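Local structure of biotin protein ligase-like protein of unknown function (3BFM) at residues Val59-Ala64 and Pro227-Leu232; Leu68-Val73 and His169-Trp174; Leu129-Glu134 and Val154-Leu159; Gly184-Arg187 and Gly192-Glu195. The protein is of unknown function but resembles biotin protein ligases and binds calcium ions in the crystal. All blocks are in the same frame, centred on the assembly; numbering follows the deposited sequence.

Interaction 1: residues Val59-Ala64 and Pro227-Leu232; sequences VPLAKA and PLTTVL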
loop_
_atom_site.group_PDB
_atom_site.type_symbol
_atom_site.label_atom_id
_atom_site.label_comp_id
_atom_site.label_asym_id
_atom_site.label_seq_id
_atom_site.Cartn_x
_atom_site.Cartn_y
_atom_site.Cartn_z
ATOM N N VAL A 59 16.145 0.289 -3.435
ATOM C CA VAL A 59 17.486 0.168 -2.899
ATOM C C VAL A 59 18.208 -0.901 -3.697
ATOM O O VAL A 59 17.587 -1.671 -4.428
ATOM C CB VAL A 59 17.493 -0.216 -1.397
ATOM C CG1 VAL A 59 16.737 0.793 -0.558
ATOM C CG2 VAL A 59 16.945 -1.633 -1.165
ATOM N N PRO A 60 19.530 -0.973 -3.574
ATOM C CA PRO A 60 20.210 -2.066 -4.263
ATOM C C PRO A 60 19.816 -3.444 -3.741
ATOM O O PRO A 60 19.448 -3.554 -2.583
ATOM C CB PRO A 60 21.673 -1.803 -3.937
ATOM C CG PRO A 60 21.728 -0.328 -3.662
ATOM C CD PRO A 60 20.488 -0.069 -2.905
ATOM N N LEU A 61 19.976 -4.468 -4.568
ATOM C CA LEU A 61 19.596 -5.845 -4.204
ATOM C C LEU A 61 20.176 -6.271 -2.873
ATOM O O LEU A 61 19.524 -6.970 -2.115
ATOM C CB LEU A 61 20.056 -6.828 -5.272
ATOM C CG LEU A 61 19.622 -8.283 -5.075
ATOM C CD1 LEU A 61 18.102 -8.419 -5.136
ATOM C CD2 LEU A 61 20.307 -9.176 -6.098
ATOM N N ALA A 62 21.454 -5.951 -2.648
ATOM C CA ALA A 62 22.126 -6.251 -1.389
ATOM C C ALA A 62 21.282 -5.917 -0.154
ATOM O O ALA A 62 21.130 -6.736 0.771
ATOM C CB ALA A 62 23.462 -5.505 -1.349
ATOM N N LYS A 63 20.697 -4.725 -0.190
ATOM C CA LYS A 63 19.843 -4.198 0.865
ATOM C C LYS A 63 18.384 -4.638 0.795
ATOM O O LYS A 63 17.668 -4.634 1.824
ATOM C CB LYS A 63 19.944 -2.683 0.874
ATOM C CG LYS A 63 21.389 -2.259 1.152
ATOM C CD LYS A 63 21.485 -0.976 1.922
ATOM C CE LYS A 63 22.928 -0.719 2.339
ATOM N NZ LYS A 63 23.392 -1.630 3.446
ATOM N N ALA A 64 17.929 -5.002 -0.400
ATOM C CA ALA A 64 16.530 -5.401 -0.604
ATOM C C ALA A 64 16.283 -6.805 -0.045
ATOM O O ALA A 64 15.125 -7.172 0.254
ATOM C CB ALA A 64 16.166 -5.356 -2.100
ATOM N N PRO A 227 26.567 -13.887 1.731
ATOM C CA PRO A 227 25.546 -12.875 1.542
ATOM C C PRO A 227 24.149 -13.528 1.372
ATOM O O PRO A 227 24.027 -14.625 0.829
ATOM C CB PRO A 227 25.974 -12.159 0.239
ATOM C CG PRO A 227 27.307 -12.656 -0.103
ATOM C CD PRO A 227 27.492 -13.952 0.587
ATOM N N LEU A 228 23.110 -12.827 1.810
ATOM C CA LEU A 228 21.758 -13.359 1.752
ATOM C C LEU A 228 21.268 -13.522 0.298
ATOM O O LEU A 228 20.400 -14.365 0.025
ATOM C CB LEU A 228 20.818 -12.488 2.572
ATOM C CG LEU A 228 19.407 -13.047 2.791
ATOM C CD1 LEU A 228 19.389 -14.460 3.350
ATOM C CD2 LEU A 228 18.636 -12.069 3.683
ATOM N N THR A 229 21.884 -12.789 -0.640
ATOM C CA THR A 229 21.646 -12.992 -2.082
ATOM C C THR A 229 21.820 -14.446 -2.559
ATOM O O THR A 229 21.167 -14.859 -3.545
ATOM C CB THR A 229 22.484 -12.022 -2.951
ATOM O OG1 THR A 229 23.854 -12.114 -2.570
ATOM C CG2 THR A 229 22.073 -10.597 -2.731
ATOM N N THR A 230 22.609 -15.247 -1.834
ATOM C CA THR A 230 22.789 -16.649 -2.147
ATOM C C THR A 230 21.510 -17.502 -2.058
ATOM O O THR A 230 21.463 -18.574 -2.643
ATOM C CB THR A 230 23.915 -17.318 -1.299
ATOM O OG1 THR A 230 23.506 -17.397 0.063
ATOM C CG2 THR A 230 25.219 -16.534 -1.430
ATOM N N VAL A 231 20.480 -17.035 -1.353
ATOM C CA VAL A 231 19.238 -17.810 -1.198
ATOM C C VAL A 231 18.189 -17.424 -2.237
ATOM O O VAL A 231 17.118 -17.992 -2.260
ATOM C CB VAL A 231 18.656 -17.689 0.246
ATOM C CG1 VAL A 231 19.773 -17.874 1.310
ATOM C CG2 VAL A 231 17.995 -16.361 0.446
ATOM N N LEU A 232 18.500 -16.464 -3.098
ATOM C CA LEU A 232 17.613 -16.111 -4.195
ATOM C C LEU A 232 17.284 -17.306 -5.057
ATOM O O LEU A 232 18.168 -18.066 -5.467
ATOM C CB LEU A 232 18.206 -14.994 -5.053
ATOM C CG LEU A 232 18.145 -13.576 -4.522
ATOM C CD1 LEU A 232 19.019 -12.694 -5.396
ATOM C CD2 LEU A 232 16.714 -13.012 -4.493
#
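Leu61, in the first turn of the short helix 61-64, meets Thr229 and Leu232 of the segment that follows strand 223-226, and its side chain can be followed outward atom by atom. CB leaves the backbone toward the 227-232 segment. With chi1 at -175°, CG stands opposite the backbone N and is carried outward to 4.1 Å from Thr229 CG2. The two branches then part. Of these, CD2 makes the contact: it lies 4.1 Å from Thr229 CG2 and 3.8 Å from Leu232 CD1, so one methyl group rests against two residues. The two leucines meet end on, tip to tip, whereas the threonine comes in at a slant. Within Thr229 it is the methyl branch that faces Leu61, not the hydroxyl.

Thr229 lies in the 3-10 segment 228-231 and Leu232 comes right after it; three residues apart, they present their side chains to the same side. The bond from Leu232 N to Thr229 O, 3.1 Å, links the two contacting residues through the backbone. Pro227 O accepts two bonds, from Thr230 N and from Thr230 OG1, the latter at 2.9 Å. Around the contact, Met65 touches both Thr229 and Leu232, and Ala111 of strand 102-111 packs on Leu61.

The contact joins the ligase-like part of the chain to its C-terminal part through aliphatic carbons alone. Its chemistry is therefore that of dispersion and exclusion of water, with shape rather than polar pairing setting the fit, while the hydrogen bonds nearby serve the local turn.

Interaction 2: residues Leu68-Val73 and His169-Trp174; sequences LPVCGV and HWINRW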
loop_
_atom_site.group_PDB
_atom_site.type_symbol
_atom_site.label_atom_id
_atom_site.label_comp_id
_atom_site.label_asym_id
_atom_site.label_seq_id
_atom_site.Cartn_x
_atom_site.Cartn_y
_atom_site.Cartn_z
ATOM N N LEU A 68 13.302 -10.649 3.139
ATOM C CA LEU A 68 13.131 -12.021 3.675
ATOM C C LEU A 68 12.988 -12.047 5.213
ATOM O O LEU A 68 11.940 -12.495 5.735
ATOM C CB LEU A 68 14.239 -12.964 3.188
ATOM C CG LEU A 68 14.168 -14.410 3.653
ATOM C CD1 LEU A 68 12.831 -15.009 3.194
ATOM C CD2 LEU A 68 15.319 -15.225 3.094
ATOM N N PRO A 69 14.018 -11.570 5.966
ATOM C CA PRO A 69 13.816 -11.479 7.424
ATOM C C PRO A 69 12.613 -10.665 7.881
ATOM O O PRO A 69 11.904 -11.064 8.817
ATOM C CB PRO A 69 15.132 -10.886 7.935
ATOM C CG PRO A 69 15.940 -10.583 6.755
ATOM C CD PRO A 69 15.419 -11.272 5.588
ATOM N N VAL A 70 12.373 -9.546 7.216
ATOM C CA VAL A 70 11.193 -8.748 7.483
ATOM C C VAL A 70 9.914 -9.565 7.388
ATOM O O VAL A 70 9.086 -9.493 8.292
ATOM C CB VAL A 70 11.124 -7.503 6.586
ATOM C CG1 VAL A 70 9.710 -6.873 6.619
ATOM C CG2 VAL A 70 12.190 -6.467 6.951
ATOM N N CYS A 71 9.730 -10.336 6.314
ATOM C CA CYS A 71 8.501 -11.126 6.164
ATOM C C CYS A 71 8.476 -12.353 7.094
ATOM O O CYS A 71 7.419 -12.886 7.429
ATOM C CB CYS A 71 8.322 -11.546 4.712
ATOM S SG CYS A 71 7.932 -10.103 3.654
ATOM N N GLY A 72 9.655 -12.798 7.533
ATOM C CA GLY A 72 9.743 -13.807 8.564
ATOM C C GLY A 72 9.255 -13.303 9.896
ATOM O O GLY A 72 8.508 -13.994 10.590
ATOM N N VAL A 73 9.671 -12.099 10.273
ATOM C CA VAL A 73 9.173 -11.452 11.493
ATOM C C VAL A 73 7.665 -11.248 11.380
ATOM O O VAL A 73 6.890 -11.490 12.334
ATOM C CB VAL A 73 9.863 -10.101 11.755
ATOM C CG1 VAL A 73 9.257 -9.420 12.975
ATOM C CG2 VAL A 73 11.373 -10.260 11.933
ATOM N N HIS A 169 3.334 -3.799 8.233
ATOM C CA HIS A 169 3.817 -2.993 9.365
ATOM C C HIS A 169 5.362 -2.869 9.362
ATOM O O HIS A 169 5.914 -1.758 9.410
ATOM C CB HIS A 169 3.288 -3.592 10.677
ATOM C CG HIS A 169 3.902 -3.003 11.898
ATOM N ND1 HIS A 169 3.462 -1.819 12.452
ATOM C CD2 HIS A 169 4.938 -3.418 12.664
ATOM C CE1 HIS A 169 4.205 -1.533 13.508
ATOM N NE2 HIS A 169 5.097 -2.493 13.666
ATOM N N TRP A 170 6.043 -4.009 9.229
ATOM C CA TRP A 170 7.520 -4.053 9.299
ATOM C C TRP A 170 8.168 -3.468 8.018
ATOM O O TRP A 170 9.249 -2.858 8.050
ATOM C CB TRP A 170 7.995 -5.474 9.625
ATOM C CG TRP A 170 7.750 -5.827 11.029
ATOM C CD1 TRP A 170 6.841 -6.709 11.513
ATOM C CD2 TRP A 170 8.405 -5.260 12.166
ATOM N NE1 TRP A 170 6.903 -6.749 12.876
ATOM C CE2 TRP A 170 7.855 -5.869 13.305
ATOM C CE3 TRP A 170 9.415 -4.313 12.327
ATOM C CZ2 TRP A 170 8.274 -5.539 14.607
ATOM C CZ3 TRP A 170 9.834 -3.991 13.608
ATOM C CH2 TRP A 170 9.257 -4.600 14.730
ATOM N N ILE A 171 7.510 -3.631 6.868
ATOM C CA ILE A 171 8.060 -3.089 5.639
ATOM C C ILE A 171 7.993 -1.592 5.765
ATOM O O ILE A 171 8.940 -0.914 5.424
ATOM C CB ILE A 171 7.251 -3.517 4.375
ATOM C CG1 ILE A 171 7.488 -5.002 4.078
ATOM C CG2 ILE A 171 7.650 -2.645 3.174
ATOM C CD1 ILE A 171 6.420 -5.654 3.103
ATOM N N ASN A 172 6.892 -1.071 6.313
ATOM C CA ASN A 172 6.806 0.402 6.494
ATOM C C ASN A 172 7.885 0.909 7.472
ATOM O O ASN A 172 8.524 1.920 7.227
ATOM C CB ASN A 172 5.402 0.866 6.916
ATOM C CG ASN A 172 4.388 0.777 5.777
ATOM O OD1 ASN A 172 4.742 0.958 4.625
ATOM N ND2 ASN A 172 3.122 0.525 6.104
ATOM N N ARG A 173 8.161 0.167 8.529
ATOM C CA ARG A 173 9.192 0.577 9.472
ATOM C C ARG A 173 10.583 0.495 8.868
ATOM O O ARG A 173 11.442 1.338 9.132
ATOM C CB ARG A 173 9.102 -0.233 10.746
ATOM C CG ARG A 173 7.804 0.088 11.470
ATOM C CD ARG A 173 7.708 -0.612 12.723
ATOM N NE ARG A 173 8.560 0.015 13.727
ATOM C CZ ARG A 173 8.834 -0.534 14.902
ATOM N NH1 ARG A 173 8.306 -1.714 15.221
ATOM N NH2 ARG A 173 9.622 0.116 15.754
ATOM N N TRP A 174 10.817 -0.531 8.055
ATOM C CA TRP A 174 12.058 -0.648 7.342
ATOM C C TRP A 174 12.260 0.585 6.443
ATOM O O TRP A 174 13.339 1.185 6.397
ATOM C CB TRP A 174 12.041 -1.926 6.505
ATOM C CG TRP A 174 13.204 -2.074 5.597
ATOM C CD1 TRP A 174 14.426 -2.610 5.897
ATOM C CD2 TRP A 174 13.261 -1.701 4.216
ATOM N NE1 TRP A 174 15.228 -2.599 4.804
ATOM C CE2 TRP A 174 14.538 -2.055 3.747
ATOM C CE3 TRP A 174 12.342 -1.127 3.327
ATOM C CZ2 TRP A 174 14.940 -1.827 2.436
ATOM C CZ3 TRP A 174 12.739 -0.900 2.017
ATOM C CH2 TRP A 174 14.038 -1.250 1.586
#
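Val70 and Val73, one turn apart on helix 67-82, supply the methyl groups that meet Trp170 and Ile171 of helix 156-175. The local segments run roughly antiparallel, at 139° between their directions, with their axes 9.3 Å apart at closest approach.

The aliphatic packing centres on Val70 CG1. It lies 3.7 Å from Trp170 CB and 3.9 Å from Ile171 CG1, and so settles between two consecutive residues of the opposing helix, the valine and isoleucine side chains running nearly perpendicular.

The second kind of contact is CH-pi. Val73 CG1 stands over a face of the Trp170 indole, 3.8 Å from the centroid of its five-membered ring and 22° off the ring normal. The trans chi1 of Val73 (176°) sends this methyl across to the ring. His169 CD2 lies over the opposite face, toward the rim, so the indole is held between a methyl and an imidazole edge atom.

The polar end of the indole is settled elsewhere: Trp170 NE1 is hydrogen-bonded to Asn77 OD1, farther along helix 67-82. Beyond the pair, Pro10 of the second subunit packs on Ile171.

The chemistry is thus divided: methyl packing and a CH-pi contact fill the buried interface, and one hydrogen bond to the same neighbouring helix satisfies the indole nitrogen and probably fixes the rotation of the ring.

Interaction 3: residues Leu129-Glu134 and Val154-Leu159; sequences LPLWPE and VAAPRL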
loop_
_atom_site.group_PDB
_atom_site.type_symbol
_atom_site.label_atom_id
_atom_site.label_comp_id
_atom_site.label_asym_id
_atom_site.label_seq_id
_atom_site.Cartn_x
_atom_site.Cartn_y
_atom_site.Cartn_z
ATOM N N LEU A 129 3.326 -23.101 3.617
ATOM C CA LEU A 129 3.117 -23.606 4.944
ATOM C C LEU A 129 2.226 -24.838 4.893
ATOM O O LEU A 129 1.046 -24.748 4.478
ATOM C CB LEU A 129 2.496 -22.516 5.842
ATOM C CG LEU A 129 2.254 -22.793 7.322
ATOM C CD1 LEU A 129 3.603 -22.820 8.073
ATOM C CD2 LEU A 129 1.305 -21.767 8.014
ATOM N N PRO A 130 2.778 -25.983 5.305
ATOM C CA PRO A 130 1.931 -27.157 5.445
ATOM C C PRO A 130 0.995 -27.076 6.621
ATOM O O PRO A 130 1.392 -26.691 7.690
ATOM C CB PRO A 130 2.938 -28.278 5.638
ATOM C CG PRO A 130 4.127 -27.643 6.253
ATOM C CD PRO A 130 4.180 -26.261 5.690
ATOM N N LEU A 131 -0.265 -27.446 6.401
ATOM C CA LEU A 131 -1.290 -27.369 7.440
ATOM C C LEU A 131 -1.531 -28.753 8.024
ATOM O O LEU A 131 -1.585 -28.890 9.231
ATOM C CB LEU A 131 -2.559 -26.799 6.860
ATOM C CG LEU A 131 -2.438 -25.375 6.309
ATOM C CD1 LEU A 131 -3.808 -24.977 5.681
ATOM C CD2 LEU A 131 -2.025 -24.365 7.359
ATOM N N TRP A 132 -1.678 -29.756 7.170
ATOM C CA TRP A 132 -1.657 -31.162 7.574
ATOM C C TRP A 132 -0.504 -31.855 6.856
ATOM O O TRP A 132 -0.106 -31.424 5.778
ATOM C CB TRP A 132 -2.934 -31.849 7.132
ATOM C CG TRP A 132 -4.143 -31.320 7.818
ATOM C CD1 TRP A 132 -5.173 -30.665 7.235
ATOM C CD2 TRP A 132 -4.475 -31.435 9.209
ATOM N NE1 TRP A 132 -6.110 -30.362 8.170
ATOM C CE2 TRP A 132 -5.705 -30.823 9.386
ATOM C CE3 TRP A 132 -3.851 -32.014 10.320
ATOM C CZ2 TRP A 132 -6.329 -30.729 10.645
ATOM C CZ3 TRP A 132 -4.455 -31.924 11.558
ATOM C CH2 TRP A 132 -5.688 -31.286 11.711
ATOM N N PRO A 133 0.034 -32.925 7.430
ATOM C CA PRO A 133 1.191 -33.532 6.738
ATOM C C PRO A 133 0.786 -34.228 5.449
ATOM O O PRO A 133 -0.235 -34.879 5.416
ATOM C CB PRO A 133 1.726 -34.552 7.751
ATOM C CG PRO A 133 1.054 -34.251 9.030
ATOM C CD PRO A 133 -0.261 -33.606 8.695
ATOM N N GLU A 134 1.569 -34.063 4.395
ATOM C CA GLU A 134 1.338 -34.807 3.155
ATOM C C GLU A 134 2.015 -36.166 3.270
ATOM O O GLU A 134 3.236 -36.237 3.383
ATOM C CB GLU A 134 1.861 -34.032 1.945
ATOM C CG GLU A 134 3.221 -33.398 2.131
ATOM N N VAL A 154 -6.353 -22.089 14.447
ATOM C CA VAL A 154 -5.885 -21.021 13.575
ATOM C C VAL A 154 -6.469 -21.264 12.176
ATOM O O VAL A 154 -6.184 -22.270 11.556
ATOM C CB VAL A 154 -4.358 -21.011 13.521
ATOM C CG1 VAL A 154 -3.845 -19.922 12.547
ATOM C CG2 VAL A 154 -3.796 -20.814 14.932
ATOM N N ALA A 155 -7.294 -20.349 11.690
ATOM C CA ALA A 155 -7.890 -20.478 10.369
ATOM C C ALA A 155 -6.915 -19.973 9.319
ATOM O O ALA A 155 -6.289 -18.929 9.525
ATOM C CB ALA A 155 -9.187 -19.690 10.304
ATOM N N ALA A 156 -6.790 -20.693 8.197
ATOM C CA ALA A 156 -5.799 -20.352 7.169
ATOM C C ALA A 156 -6.065 -18.980 6.588
ATOM O O ALA A 156 -5.134 -18.188 6.416
ATOM C CB ALA A 156 -5.755 -21.421 6.025
ATOM N N PRO A 157 -7.346 -18.680 6.266
ATOM C CA PRO A 157 -7.627 -17.334 5.763
ATOM C C PRO A 157 -7.208 -16.229 6.730
ATOM O O PRO A 157 -6.720 -15.195 6.309
ATOM C CB PRO A 157 -9.164 -17.317 5.609
ATOM C CG PRO A 157 -9.594 -18.722 5.591
ATOM C CD PRO A 157 -8.557 -19.518 6.329
ATOM N N ARG A 158 -7.467 -16.407 8.016
ATOM C CA ARG A 158 -7.116 -15.386 9.014
ATOM C C ARG A 158 -5.615 -15.235 9.161
ATOM O O ARG A 158 -5.115 -14.143 9.350
ATOM C CB ARG A 158 -7.728 -15.716 10.370
ATOM C CG ARG A 158 -9.268 -15.849 10.374
ATOM C CD ARG A 158 -9.997 -14.545 10.097
ATOM N NE ARG A 158 -10.116 -14.203 8.686
ATOM C CZ ARG A 158 -10.985 -14.747 7.833
ATOM N NH1 ARG A 158 -11.800 -15.728 8.215
ATOM N NH2 ARG A 158 -11.003 -14.335 6.576
ATOM N N LEU A 159 -4.902 -16.354 9.107
ATOM C CA LEU A 159 -3.420 -16.353 9.134
ATOM C C LEU A 159 -2.794 -15.605 7.930
ATOM O O LEU A 159 -1.859 -14.807 8.067
ATOM C CB LEU A 159 -2.899 -17.774 9.253
ATOM C CG LEU A 159 -1.367 -17.907 9.360
ATOM C CD1 LEU A 159 -0.758 -17.176 10.561
ATOM C CD2 LEU A 159 -0.916 -19.390 9.387
#
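Leu131, Leu159, Leu129 and Ala156 form two small apolar pairs where the end of strand 123-130 meets the start of helix 156-175. In the closer pair, Leu129 CD2 approaches Leu159 CD2 to 3.5 Å, a tight approach for two methyl groups. The side chains lie crosswise, close to square with each other. Both leucines share an extended first torsion, chi1 -177°, that directs each toward the other.

Leu131 reaches the first turn of the helix. Its CD1 lies 4.1 Å from Ala156 CB, a looser contact with a side chain that is a single methyl. Ala156 directly follows the N-cap residue Ala155, and the Leu159 N to Ala155 O bond of 3.0 Å closes the turn that bears both helix residues of the contact.

Neighbouring residues extend this packing. Phe75 of helix 67-82 touches Leu129, Leu79 and Leu82 of that helix touch Leu159, and Leu44 of strand 39-44 touches Ala156. The polypeptide between the two segments contains no helix or strand, so the contact closes a long loop. The arrangement is the N-terminal turn of a helix packed against the end of a strand of the mixed seven-stranded sheet and the loop that follows it, consistent with the alpha/beta fold of the biotin/lipoate protein ligase family.

Interaction 4: residues Gly184-Arg187 and Gly192-Glu195; sequences GEWR and GMGE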
loop_
_atom_site.group_PDB
_atom_site.type_symbol
_atom_site.label_atom_id
_atom_site.label_comp_id
_atom_site.label_asym_id
_atom_site.label_seq_id
_atom_site.Cartn_x
_atom_site.Cartn_y
_atom_site.Cartn_z
ATOM N N GLY A 184 17.095 -6.610 15.575
ATOM C CA GLY A 184 16.859 -7.120 16.922
ATOM C C GLY A 184 15.712 -8.085 16.999
ATOM O O GLY A 184 15.834 -9.135 17.627
ATOM N N GLU A 185 14.590 -7.751 16.351
ATOM C CA GLU A 185 13.438 -8.643 16.354
ATOM C C GLU A 185 13.817 -9.977 15.741
ATOM O O GLU A 185 13.466 -11.044 16.287
ATOM C CB GLU A 185 12.279 -8.050 15.564
ATOM C CG GLU A 185 11.637 -6.850 16.209
ATOM C CD GLU A 185 11.101 -7.127 17.600
ATOM O OE1 GLU A 185 10.436 -8.175 17.782
ATOM O OE2 GLU A 185 11.350 -6.297 18.506
ATOM N N TRP A 186 14.531 -9.912 14.613
ATOM C CA TRP A 186 14.912 -11.110 13.860
ATOM C C TRP A 186 15.908 -11.977 14.644
ATOM O O TRP A 186 15.748 -13.206 14.740
ATOM C CB TRP A 186 15.462 -10.763 12.462
ATOM C CG TRP A 186 15.647 -11.974 11.656
ATOM C CD1 TRP A 186 14.703 -12.598 10.881
ATOM C CD2 TRP A 186 16.818 -12.781 11.586
ATOM N NE1 TRP A 186 15.215 -13.759 10.350
ATOM C CE2 TRP A 186 16.524 -13.870 10.744
ATOM C CE3 TRP A 186 18.108 -12.661 12.109
ATOM C CZ2 TRP A 186 17.444 -14.838 10.437
ATOM C CZ3 TRP A 186 19.045 -13.656 11.803
ATOM C CH2 TRP A 186 18.708 -14.719 10.969
ATOM N N ARG A 187 16.892 -11.339 15.263
ATOM C CA ARG A 187 17.871 -12.090 16.057
ATOM C C ARG A 187 17.214 -12.921 17.163
ATOM O O ARG A 187 17.629 -14.050 17.394
ATOM C CB ARG A 187 18.946 -11.145 16.643
ATOM C CG ARG A 187 19.816 -11.776 17.715
ATOM C CD ARG A 187 20.878 -10.816 18.224
ATOM N NE ARG A 187 21.954 -11.568 18.877
ATOM C CZ ARG A 187 23.040 -12.045 18.267
ATOM N NH1 ARG A 187 23.253 -11.857 16.967
ATOM N NH2 ARG A 187 23.946 -12.712 18.971
ATOM N N GLY A 192 19.168 -21.363 15.539
ATOM C CA GLY A 192 20.505 -21.948 15.513
ATOM C C GLY A 192 21.640 -20.962 15.657
ATOM O O GLY A 192 22.796 -21.273 15.327
HETATM N N MSE A 193 21.342 -19.768 16.128
HETATM C CA MSE A 193 22.422 -18.824 16.263
HETATM C C MSE A 193 23.286 -19.205 17.447
HETATM O O MSE A 193 22.804 -19.617 18.494
HETATM C CB MSE A 193 21.961 -17.398 16.359
HETATM C CG MSE A 193 22.991 -16.520 15.652
HETATM SE SE MSE A 193 22.542 -14.818 15.905
HETATM C CE MSE A 193 21.610 -14.540 14.352
ATOM N N GLY A 194 24.583 -19.136 17.235
ATOM C CA GLY A 194 25.528 -19.581 18.222
ATOM C C GLY A 194 25.832 -21.048 18.103
ATOM O O GLY A 194 26.665 -21.544 18.861
ATOM N N GLU A 195 25.189 -21.758 17.168
ATOM C CA GLU A 195 25.368 -23.196 17.015
ATOM C C GLU A 195 26.065 -23.588 15.703
ATOM O O GLU A 195 26.241 -22.774 14.803
ATOM C CB GLU A 195 24.003 -23.893 17.103
ATOM C CG GLU A 195 23.119 -23.469 18.307
ATOM C CD GLU A 195 23.664 -23.916 19.678
ATOM O OE1 GLU A 195 24.662 -24.677 19.746
ATOM O OE2 GLU A 195 23.082 -23.496 20.707
#
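Selenomethionine Met193 extends from a turn toward two side chains of helix 179-189, Trp186 and Arg187, and meets each with a different atom. Its selenium lies over one face of the Arg187 guanidinium, where Met193 SE makes a short approach of 3.2 Å to Arg187 NH1 and is 3.7 Å from Arg187 CZ. The two side chains cross at about a right angle. Arg187 is extended from CG to NE, and this straight chain carries its flat end outward from the helix and over to the selenium.

The terminal methyl leans toward the indole while staying near the guanidinium. A bend at chi3 of -95° swings Met193 CE to 3.7 Å from Trp186 CZ3, and the approach to the ring is oblique. The selenomethionine end thus bridges a charged group and an aromatic one.

Met193 occupies the second position of a type II beta turn from Gly192 to Glu195, closed by a 3.1 Å bond from Glu195 N to Gly192 O. Phe206 of strand 205-209 also packs on Met193, and Val209 of that strand touches Trp186.

The selenium probably stands in for the sulfur of methionine. Its place against a guanidinium face, with a methyl against an indole, is consistent with dispersion and perhaps some polarisation of the selenium by the charge, without a directional bond between the two segments.

Interaction 2 touches interactions 1 and 4. Leu228 CD2 of interaction 1 lies 3.8 Å from Pro69 CD, and Trp186 CD1 of interaction 4 lies 3.4 Å from Pro69 CB, so Pro69 packs against both. Interactions 1 and 4 each join the ligase-like region to the C-terminal region, with centres about 19 Å apart and no direct touch. Interaction 3 lies on the other side of the chain's centre from interaction 1, about 29 Å between centres; it shares helix 156-175 with interaction 2 but stays about 9 Å from it at the nearest atoms. Calcium remains distant: a bound ion is about 12 Å from the Ile171 side chain and one is about 14 Å from that of Leu131.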